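Local coordinates for major capsid protein (Faustovirus, PDB 5J7O) that probably builds the outer protein shell of this large double-stranded DNA virus, as a double jelly-roll subunit that assembles into trimers, at residues V119-D130 / Y150-V158; A168-R176 / P375-I383. All blocks are in the same frame, centred on the assembly; numbering follows the deposited sequence.

Contact 1 of 2, residues V119-D130 / Y150-V158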
loop_
_atom_site.group_PDB
_atom_site.type_symbol
_atom_site.label_atom_id
_atom_site.label_comp_id
_atom_site.label_asym_id
_atom_site.label_seq_id
_atom_site.Cartn_x
_atom_site.Cartn_y
_atom_site.Cartn_z
ATOM N N VAL B 119 -40.551 -8.410 1.704
ATOM C CA VAL B 119 -39.748 -9.376 2.458
ATOM C C VAL B 119 -40.109 -10.787 1.992
ATOM O O VAL B 119 -41.297 -11.150 2.003
ATOM C CB VAL B 119 -39.990 -9.216 3.960
ATOM C CG1 VAL B 119 -39.174 -10.229 4.747
ATOM C CG2 VAL B 119 -39.653 -7.798 4.407
ATOM N N PRO B 120 -39.141 -11.601 1.571
ATOM C CA PRO B 120 -39.480 -12.926 1.030
ATOM C C PRO B 120 -40.023 -13.883 2.079
ATOM O O PRO B 120 -40.077 -13.558 3.269
ATOM C CB PRO B 120 -38.143 -13.418 0.463
ATOM C CG PRO B 120 -37.113 -12.710 1.280
ATOM C CD PRO B 120 -37.689 -11.352 1.572
ATOM N N ALA B 121 -40.433 -15.071 1.640
ATOM C CA ALA B 121 -40.944 -16.073 2.561
ATOM C C ALA B 121 -39.821 -16.627 3.429
ATOM O O ALA B 121 -38.662 -16.706 3.013
ATOM C CB ALA B 121 -41.625 -17.209 1.795
ATOM N N LEU B 122 -40.180 -17.009 4.652
ATOM C CA LEU B 122 -39.218 -17.558 5.590
ATOM C C LEU B 122 -38.687 -18.900 5.088
ATOM O O LEU B 122 -39.335 -19.574 4.284
ATOM C CB LEU B 122 -39.864 -17.723 6.962
ATOM C CG LEU B 122 -40.166 -16.425 7.710
ATOM C CD1 LEU B 122 -41.322 -16.621 8.673
ATOM C CD2 LEU B 122 -38.931 -15.928 8.447
ATOM N N PRO B 123 -37.502 -19.302 5.541
ATOM C CA PRO B 123 -36.958 -20.602 5.130
ATOM C C PRO B 123 -37.788 -21.751 5.684
ATOM O O PRO B 123 -38.609 -21.593 6.589
ATOM C CB PRO B 123 -35.542 -20.605 5.718
ATOM C CG PRO B 123 -35.230 -19.166 5.991
ATOM C CD PRO B 123 -36.539 -18.537 6.351
ATOM N N ALA B 124 -37.552 -22.932 5.119
ATOM C CA ALA B 124 -38.287 -24.120 5.522
ATOM C C ALA B 124 -37.895 -24.542 6.938
ATOM O O ALA B 124 -36.976 -23.994 7.556
ATOM C CB ALA B 124 -38.036 -25.263 4.539
ATOM N N PHE B 125 -38.616 -25.535 7.452
ATOM C CA PHE B 125 -38.328 -26.075 8.773
ATOM C C PHE B 125 -36.994 -26.812 8.774
ATOM O O PHE B 125 -36.604 -27.439 7.786
ATOM C CB PHE B 125 -39.439 -27.027 9.216
ATOM C CG PHE B 125 -40.781 -26.371 9.372
ATOM C CD1 PHE B 125 -40.915 -25.193 10.087
ATOM C CD2 PHE B 125 -41.911 -26.934 8.801
ATOM C CE1 PHE B 125 -42.150 -24.589 10.231
ATOM C CE2 PHE B 125 -43.149 -26.335 8.941
ATOM C CZ PHE B 125 -43.269 -25.161 9.657
ATOM N N ILE B 126 -36.291 -26.734 9.902
ATOM C CA ILE B 126 -35.045 -27.470 10.079
ATOM C C ILE B 126 -35.331 -28.743 10.863
ATOM O O ILE B 126 -35.029 -29.851 10.404
ATOM C CB ILE B 126 -33.977 -26.618 10.787
ATOM C CG1 ILE B 126 -33.560 -25.442 9.903
ATOM C CG2 ILE B 126 -32.770 -27.470 11.143
ATOM C CD1 ILE B 126 -32.494 -24.562 10.520
ATOM N N GLY B 127 -35.916 -28.594 12.050
ATOM C CA GLY B 127 -36.252 -29.743 12.856
ATOM C C GLY B 127 -37.562 -30.386 12.443
ATOM O O GLY B 127 -38.384 -29.803 11.736
ATOM N N ALA B 128 -37.752 -31.622 12.900
ATOM C CA ALA B 128 -38.956 -32.377 12.592
ATOM C C ALA B 128 -40.065 -32.185 13.618
ATOM O O ALA B 128 -41.186 -32.648 13.386
ATOM C CB ALA B 128 -38.628 -33.869 12.477
ATOM N N ASP B 129 -39.791 -31.507 14.730
ATOM C CA ASP B 129 -40.719 -31.436 15.847
ATOM C C ASP B 129 -41.112 -29.995 16.144
ATOM O O ASP B 129 -40.342 -29.060 15.903
ATOM C CB ASP B 129 -40.109 -32.065 17.106
ATOM C CG ASP B 129 -39.647 -33.490 16.881
ATOM O OD1 ASP B 129 -38.559 -33.848 17.380
ATOM O OD2 ASP B 129 -40.370 -34.251 16.205
ATOM N N ASP B 130 -42.328 -29.836 16.672
ATOM C CA ASP B 130 -42.818 -28.566 17.210
ATOM C C ASP B 130 -42.708 -27.441 16.182
ATOM O O ASP B 130 -42.202 -26.351 16.462
ATOM C CB ASP B 130 -42.076 -28.208 18.500
ATOM C CG ASP B 130 -42.096 -29.338 19.514
ATOM O OD1 ASP B 130 -43.106 -30.070 19.574
ATOM O OD2 ASP B 130 -41.098 -29.496 20.249
ATOM N N TYR B 150 -32.816 -30.380 24.161
ATOM C CA TYR B 150 -33.863 -29.902 23.270
ATOM C C TYR B 150 -33.258 -28.817 22.388
ATOM O O TYR B 150 -32.828 -27.774 22.892
ATOM C CB TYR B 150 -35.049 -29.371 24.077
ATOM C CG TYR B 150 -36.234 -28.887 23.268
ATOM C CD1 TYR B 150 -37.068 -29.784 22.611
ATOM C CD2 TYR B 150 -36.539 -27.534 23.192
ATOM C CE1 TYR B 150 -38.160 -29.344 21.884
ATOM C CE2 TYR B 150 -37.628 -27.085 22.468
ATOM C CZ TYR B 150 -38.436 -27.994 21.817
ATOM O OH TYR B 150 -39.520 -27.548 21.095
ATOM N N THR B 151 -33.200 -29.072 21.084
ATOM C CA THR B 151 -32.554 -28.174 20.134
ATOM C C THR B 151 -33.625 -27.422 19.356
ATOM O O THR B 151 -34.421 -28.035 18.637
ATOM C CB THR B 151 -31.638 -28.946 19.184
ATOM O OG1 THR B 151 -30.668 -29.676 19.946
ATOM C CG2 THR B 151 -30.918 -27.988 18.250
ATOM N N LEU B 152 -33.636 -26.098 19.494
ATOM C CA LEU B 152 -34.671 -25.243 18.925
ATOM C C LEU B 152 -34.060 -24.364 17.841
ATOM O O LEU B 152 -33.122 -23.605 18.107
ATOM C CB LEU B 152 -35.319 -24.384 20.010
ATOM C CG LEU B 152 -36.564 -23.590 19.613
ATOM C CD1 LEU B 152 -37.767 -24.510 19.474
ATOM C CD2 LEU B 152 -36.838 -22.483 20.620
ATOM N N TYR B 153 -34.600 -24.460 16.628
ATOM C CA TYR B 153 -34.142 -23.685 15.484
ATOM C C TYR B 153 -35.151 -22.584 15.188
ATOM O O TYR B 153 -36.338 -22.862 14.995
ATOM C CB TYR B 153 -33.963 -24.571 14.249
ATOM C CG TYR B 153 -33.126 -25.813 14.470
ATOM C CD1 TYR B 153 -33.696 -26.978 14.964
ATOM C CD2 TYR B 153 -31.771 -25.823 14.165
ATOM C CE1 TYR B 153 -32.937 -28.118 15.161
ATOM C CE2 TYR B 153 -31.005 -26.959 14.357
ATOM C CZ TYR B 153 -31.593 -28.103 14.854
ATOM O OH TYR B 153 -30.834 -29.235 15.048
ATOM N N THR B 154 -34.678 -21.341 15.139
ATOM C CA THR B 154 -35.528 -20.201 14.821
ATOM C C THR B 154 -34.851 -19.354 13.756
ATOM O O THR B 154 -33.663 -19.039 13.868
ATOM C CB THR B 154 -35.818 -19.347 16.061
ATOM O OG1 THR B 154 -36.269 -20.187 17.130
ATOM C CG2 THR B 154 -36.891 -18.309 15.754
ATOM N N GLN B 155 -35.609 -18.991 12.723
ATOM C CA GLN B 155 -35.135 -18.105 11.671
ATOM C C GLN B 155 -36.148 -16.991 11.456
ATOM O O GLN B 155 -37.359 -17.231 11.468
ATOM C CB GLN B 155 -34.892 -18.863 10.360
ATOM C CG GLN B 155 -33.682 -19.784 10.395
ATOM C CD GLN B 155 -33.436 -20.476 9.069
ATOM O OE1 GLN B 155 -34.222 -21.319 8.639
ATOM N NE2 GLN B 155 -32.339 -20.119 8.410
ATOM N N SER B 156 -35.647 -15.774 11.265
ATOM C CA SER B 156 -36.500 -14.613 11.069
ATOM C C SER B 156 -35.739 -13.577 10.251
ATOM O O SER B 156 -34.585 -13.784 9.865
ATOM C CB SER B 156 -36.963 -14.034 12.411
ATOM O OG SER B 156 -35.858 -13.653 13.212
ATOM N N TYR B 157 -36.401 -12.455 9.984
ATOM C CA TYR B 157 -35.809 -11.343 9.256
ATOM C C TYR B 157 -35.751 -10.118 10.155
ATOM O O TYR B 157 -36.716 -9.808 10.861
ATOM C CB TYR B 157 -36.598 -11.020 7.984
ATOM C CG TYR B 157 -36.598 -12.136 6.967
ATOM C CD1 TYR B 157 -35.428 -12.510 6.319
ATOM C CD2 TYR B 157 -37.768 -12.810 6.650
ATOM C CE1 TYR B 157 -35.424 -13.528 5.386
ATOM C CE2 TYR B 157 -37.775 -13.828 5.717
ATOM C CZ TYR B 157 -36.599 -14.183 5.089
ATOM O OH TYR B 157 -36.601 -15.199 4.160
ATOM N N VAL B 158 -34.612 -9.427 10.127
ATOM C CA VAL B 158 -34.395 -8.227 10.922
ATOM C C VAL B 158 -33.714 -7.178 10.056
ATOM O O VAL B 158 -33.130 -7.481 9.014
ATOM C CB VAL B 158 -33.544 -8.505 12.183
ATOM C CG1 VAL B 158 -34.313 -9.360 13.177
ATOM C CG2 VAL B 158 -32.232 -9.176 11.799
HETATM O O HOH W 1 -35.768 -23.033 10.072
HETATM O O HOH W 2 -34.574 -23.340 7.249
#

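Contact 2 of 2, residues A168-R176 / P375-I383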
loop_
_atom_site.group_PDB
_atom_site.type_symbol
_atom_site.label_atom_id
_atom_site.label_comp_id
_atom_site.label_asym_id
_atom_site.label_seq_id
_atom_site.Cartn_x
_atom_site.Cartn_y
_atom_site.Cartn_z
ATOM N N ALA B 168 -43.636 -10.507 3.529
ATOM C CA ALA B 168 -44.418 -9.788 2.527
ATOM C C ALA B 168 -44.620 -8.318 2.874
ATOM O O ALA B 168 -45.343 -7.623 2.149
ATOM C CB ALA B 168 -45.789 -10.433 2.270
ATOM N N ALA B 169 -44.024 -7.823 3.954
ATOM C CA ALA B 169 -44.007 -6.391 4.200
ATOM C C ALA B 169 -43.000 -5.721 3.270
ATOM O O ALA B 169 -42.248 -6.382 2.549
ATOM C CB ALA B 169 -43.676 -6.097 5.663
ATOM N N ALA B 170 -42.983 -4.392 3.292
ATOM C CA ALA B 170 -42.132 -3.641 2.381
ATOM C C ALA B 170 -40.655 -3.909 2.656
ATOM O O ALA B 170 -40.238 -4.131 3.796
ATOM C CB ALA B 170 -42.419 -2.145 2.492
ATOM N N ALA B 171 -39.862 -3.887 1.586
ATOM C CA ALA B 171 -38.419 -4.072 1.655
ATOM C C ALA B 171 -37.819 -3.652 0.322
ATOM O O ALA B 171 -38.381 -3.949 -0.733
ATOM C CB ALA B 171 -38.050 -5.529 1.968
ATOM N N THR B 172 -36.682 -2.964 0.379
ATOM C CA THR B 172 -36.018 -2.463 -0.814
ATOM C C THR B 172 -34.565 -2.914 -0.821
ATOM O O THR B 172 -33.881 -2.852 0.206
ATOM C CB THR B 172 -36.088 -0.930 -0.893
ATOM O OG1 THR B 172 -37.457 -0.510 -0.842
ATOM C CG2 THR B 172 -35.461 -0.428 -2.186
ATOM N N ASN B 173 -34.103 -3.371 -1.979
ATOM C CA ASN B 173 -32.709 -3.745 -2.144
ATOM C C ASN B 173 -31.836 -2.504 -2.301
ATOM O O ASN B 173 -32.307 -1.416 -2.644
ATOM C CB ASN B 173 -32.536 -4.655 -3.359
ATOM C CG ASN B 173 -33.120 -6.039 -3.144
ATOM O OD1 ASN B 173 -33.080 -6.578 -2.039
ATOM N ND2 ASN B 173 -33.659 -6.626 -4.208
ATOM N N PHE B 174 -30.545 -2.681 -2.040
ATOM C CA PHE B 174 -29.564 -1.646 -2.314
ATOM C C PHE B 174 -29.002 -1.824 -3.723
ATOM O O PHE B 174 -29.230 -2.837 -4.389
ATOM C CB PHE B 174 -28.436 -1.674 -1.278
ATOM C CG PHE B 174 -28.822 -1.104 0.063
ATOM C CD1 PHE B 174 -30.112 -0.658 0.305
ATOM C CD2 PHE B 174 -27.885 -1.003 1.079
ATOM C CE1 PHE B 174 -30.461 -0.133 1.536
ATOM C CE2 PHE B 174 -28.228 -0.478 2.311
ATOM C CZ PHE B 174 -29.518 -0.041 2.540
ATOM N N VAL B 175 -28.264 -0.818 -4.180
ATOM C CA VAL B 175 -27.648 -0.854 -5.499
ATOM C C VAL B 175 -26.148 -0.669 -5.354
ATOM O O VAL B 175 -25.659 -0.021 -4.420
ATOM C CB VAL B 175 -28.241 0.205 -6.453
ATOM C CG1 VAL B 175 -29.654 -0.183 -6.863
ATOM C CG2 VAL B 175 -28.233 1.574 -5.801
ATOM N N ARG B 176 -25.413 -1.261 -6.289
ATOM C CA ARG B 176 -23.966 -1.167 -6.326
ATOM C C ARG B 176 -23.531 -1.148 -7.780
ATOM O O ARG B 176 -24.237 -1.650 -8.658
ATOM C CB ARG B 176 -23.302 -2.343 -5.604
ATOM C CG ARG B 176 -22.726 -3.386 -6.544
ATOM C CD ARG B 176 -22.504 -4.705 -5.832
ATOM N NE ARG B 176 -21.551 -4.602 -4.728
ATOM C CZ ARG B 176 -21.475 -5.471 -3.722
ATOM N NH1 ARG B 176 -22.305 -6.505 -3.667
ATOM N NH2 ARG B 176 -20.572 -5.306 -2.766
ATOM N N PRO B 375 -27.289 -11.289 5.002
ATOM C CA PRO B 375 -27.992 -10.293 4.183
ATOM C C PRO B 375 -28.855 -10.961 3.122
ATOM O O PRO B 375 -28.453 -11.942 2.492
ATOM C CB PRO B 375 -26.850 -9.482 3.561
ATOM C CG PRO B 375 -25.729 -9.617 4.537
ATOM C CD PRO B 375 -25.846 -11.010 5.096
ATOM N N THR B 376 -30.056 -10.418 2.929
ATOM C CA THR B 376 -31.085 -11.060 2.124
ATOM C C THR B 376 -31.645 -10.088 1.097
ATOM O O THR B 376 -31.904 -8.920 1.406
ATOM C CB THR B 376 -32.220 -11.592 3.015
ATOM O OG1 THR B 376 -31.679 -12.492 3.990
ATOM C CG2 THR B 376 -33.261 -12.324 2.184
ATOM N N LEU B 377 -31.832 -10.581 -0.125
ATOM C CA LEU B 377 -32.456 -9.799 -1.182
ATOM C C LEU B 377 -33.964 -9.740 -0.986
ATOM O O LEU B 377 -34.598 -10.734 -0.619
ATOM C CB LEU B 377 -32.147 -10.405 -2.551
ATOM C CG LEU B 377 -30.707 -10.369 -3.061
ATOM C CD1 LEU B 377 -30.561 -11.273 -4.271
ATOM C CD2 LEU B 377 -30.307 -8.950 -3.408
ATOM N N ALA B 378 -34.537 -8.569 -1.240
ATOM C CA ALA B 378 -35.984 -8.430 -1.259
ATOM C C ALA B 378 -36.540 -8.922 -2.590
ATOM O O ALA B 378 -35.914 -8.773 -3.643
ATOM C CB ALA B 378 -36.391 -6.976 -1.026
ATOM N N SER B 379 -37.727 -9.518 -2.534
ATOM C CA SER B 379 -38.367 -10.007 -3.746
ATOM C C SER B 379 -38.932 -8.845 -4.552
ATOM O O SER B 379 -39.554 -7.932 -4.004
ATOM C CB SER B 379 -39.480 -10.996 -3.401
ATOM O OG SER B 379 -38.972 -12.111 -2.688
ATOM N N GLY B 380 -38.707 -8.880 -5.863
ATOM C CA GLY B 380 -39.272 -7.873 -6.741
ATOM C C GLY B 380 -38.683 -6.488 -6.595
ATOM O O GLY B 380 -39.357 -5.500 -6.904
ATOM N N SER B 381 -37.441 -6.384 -6.127
ATOM C CA SER B 381 -36.730 -5.113 -6.030
ATOM C C SER B 381 -35.535 -5.180 -6.971
ATOM O O SER B 381 -34.587 -5.934 -6.723
ATOM C CB SER B 381 -36.296 -4.832 -4.592
ATOM O OG SER B 381 -35.705 -3.549 -4.478
ATOM N N SER B 382 -35.581 -4.401 -8.049
ATOM C CA SER B 382 -34.603 -4.489 -9.125
ATOM C C SER B 382 -34.080 -3.097 -9.463
ATOM O O SER B 382 -34.542 -2.085 -8.929
ATOM C CB SER B 382 -35.212 -5.158 -10.363
ATOM O OG SER B 382 -36.370 -4.466 -10.794
ATOM N N ILE B 383 -33.102 -3.056 -10.374
ATOM C CA ILE B 383 -32.486 -1.787 -10.748
ATOM C C ILE B 383 -33.442 -0.969 -11.612
ATOM O O ILE B 383 -34.357 -1.493 -12.259
ATOM C CB ILE B 383 -31.148 -2.020 -11.470
ATOM C CG1 ILE B 383 -31.371 -2.763 -12.789
ATOM C CG2 ILE B 383 -30.188 -2.791 -10.577
ATOM C CD1 ILE B 383 -30.096 -3.027 -13.565
HETATM O O HOH W 3 -32.393 -6.088 0.619
#

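Contact 1 of 2, residues V119-D130 / Y150-V158
Tyr150 donates its hydroxyl proton to Asp130, with OH 2.6 Å from OD2. The carboxylate oxygen lies at the ring edge and is met on its anti side, 25° out of the carboxylate plane. From this end the loop 119-130 runs antiparallel to the strand, and beyond the tyrosine, alternate residues Tyr153, Gln155 and Tyr157 turn their side chains to the loop. Ile126 rides on Tyr153: CG2, turned anti to the backbone N (CG1 at chi1 -66°), drops over the ring centre as a CH-pi contact, 3.6 Å from the centroid. Gln155 crosses Pro123 obliquely, the proline CB 3.3 Å from OE1. A water lies 2.7 Å from Gln155 OE1 and beside Ala124 O, while NE2 bonds to Thr344 OG1. Tyr157 points its ring at the loop, its OH 2.8 Å from Ala121 O, which lies in the ring plane. Val119 CG1 packs 3.5 Å from Tyr157 CD2, and Leu122 CD2 is 3.6 Å from CE2. Strand 149-158 lies between strands 138-142 and 341-351 in one sheet of this double jelly-roll protein; the loop runs along it and leads into strand 131-133, beside a trimer interface where Val262 and Leu254 of the second subunit pack on Ile126 and Tyr153.

Contact 2 of 2, residues A168-R176 / P375-I383
The backbones come within 5.8 Å, CA to CA, at both Ala171–Ala378 and Asn173–Ser381, where the loop folds into a type II beta turn from Ala378 to Ser381, with Gly380 at a phi of 70°. Into this turn reaches the side chain of Asn173, and both of its polar atoms are bonded there. Its OD1 takes the amide of Ala378, N to OD1 2.6 Å and almost straight at 168°, the donor lying in the carbonyl plane on a lone pair. A water donates to the same OD1 at 2.8 Å and also to Thr376 O, ahead of the turn. On the other branch ND2 gives to carbonyls at the two ends of the turn: Ser381 O at 2.8 Å, close to the amide plane, and Ala378 O at 3.2 Å, tilted further out of it. With both branches bonded, the amide can hardly flip. Strand 170-177 is the middle strand of a small antiparallel sheet, and 375-383 lies in the loop between strands 364-375 and 389-401, consistent with the elaborated loops of double jelly-roll capsid proteins. Asn173 N also donates to Ser381 OG at 3.0 Å. Chi1 of -175° sets OG anti to the Ser381 N, where it meets the Asn173 N-H, and OG is also hydrogen-bonded to Ser115 O. Ala171 CB and Ala378 CB touch at 3.7 Å beside these bonds. Leu377 CD2 lies over one face of the Asn173 amide, near Thr335 of strand 333-336, and Ser381 CB is on the opposite face.

Contact 1 and contact 2 have centres about 21 Å apart, yet they meet at Val119 and Pro120. The Val119 backbone probably makes two hydrogen bonds to the other contact, Val119 N to Ala169 O at 2.8 Å and Val119 O to Ala168 N at 2.9 Å, prolonging the pairing of strands 116-118 and 170-177. Its side chain serves both: one methyl packs in contact 1, while CG2 is 3.7 Å from Ala171 CB. Pro120 adds packing, CB to Ser379 OG 3.5 Å, against the turn of contact 2. In the trimer they look to different neighbours, contact 1 touching the second subunit and contact 2 the third.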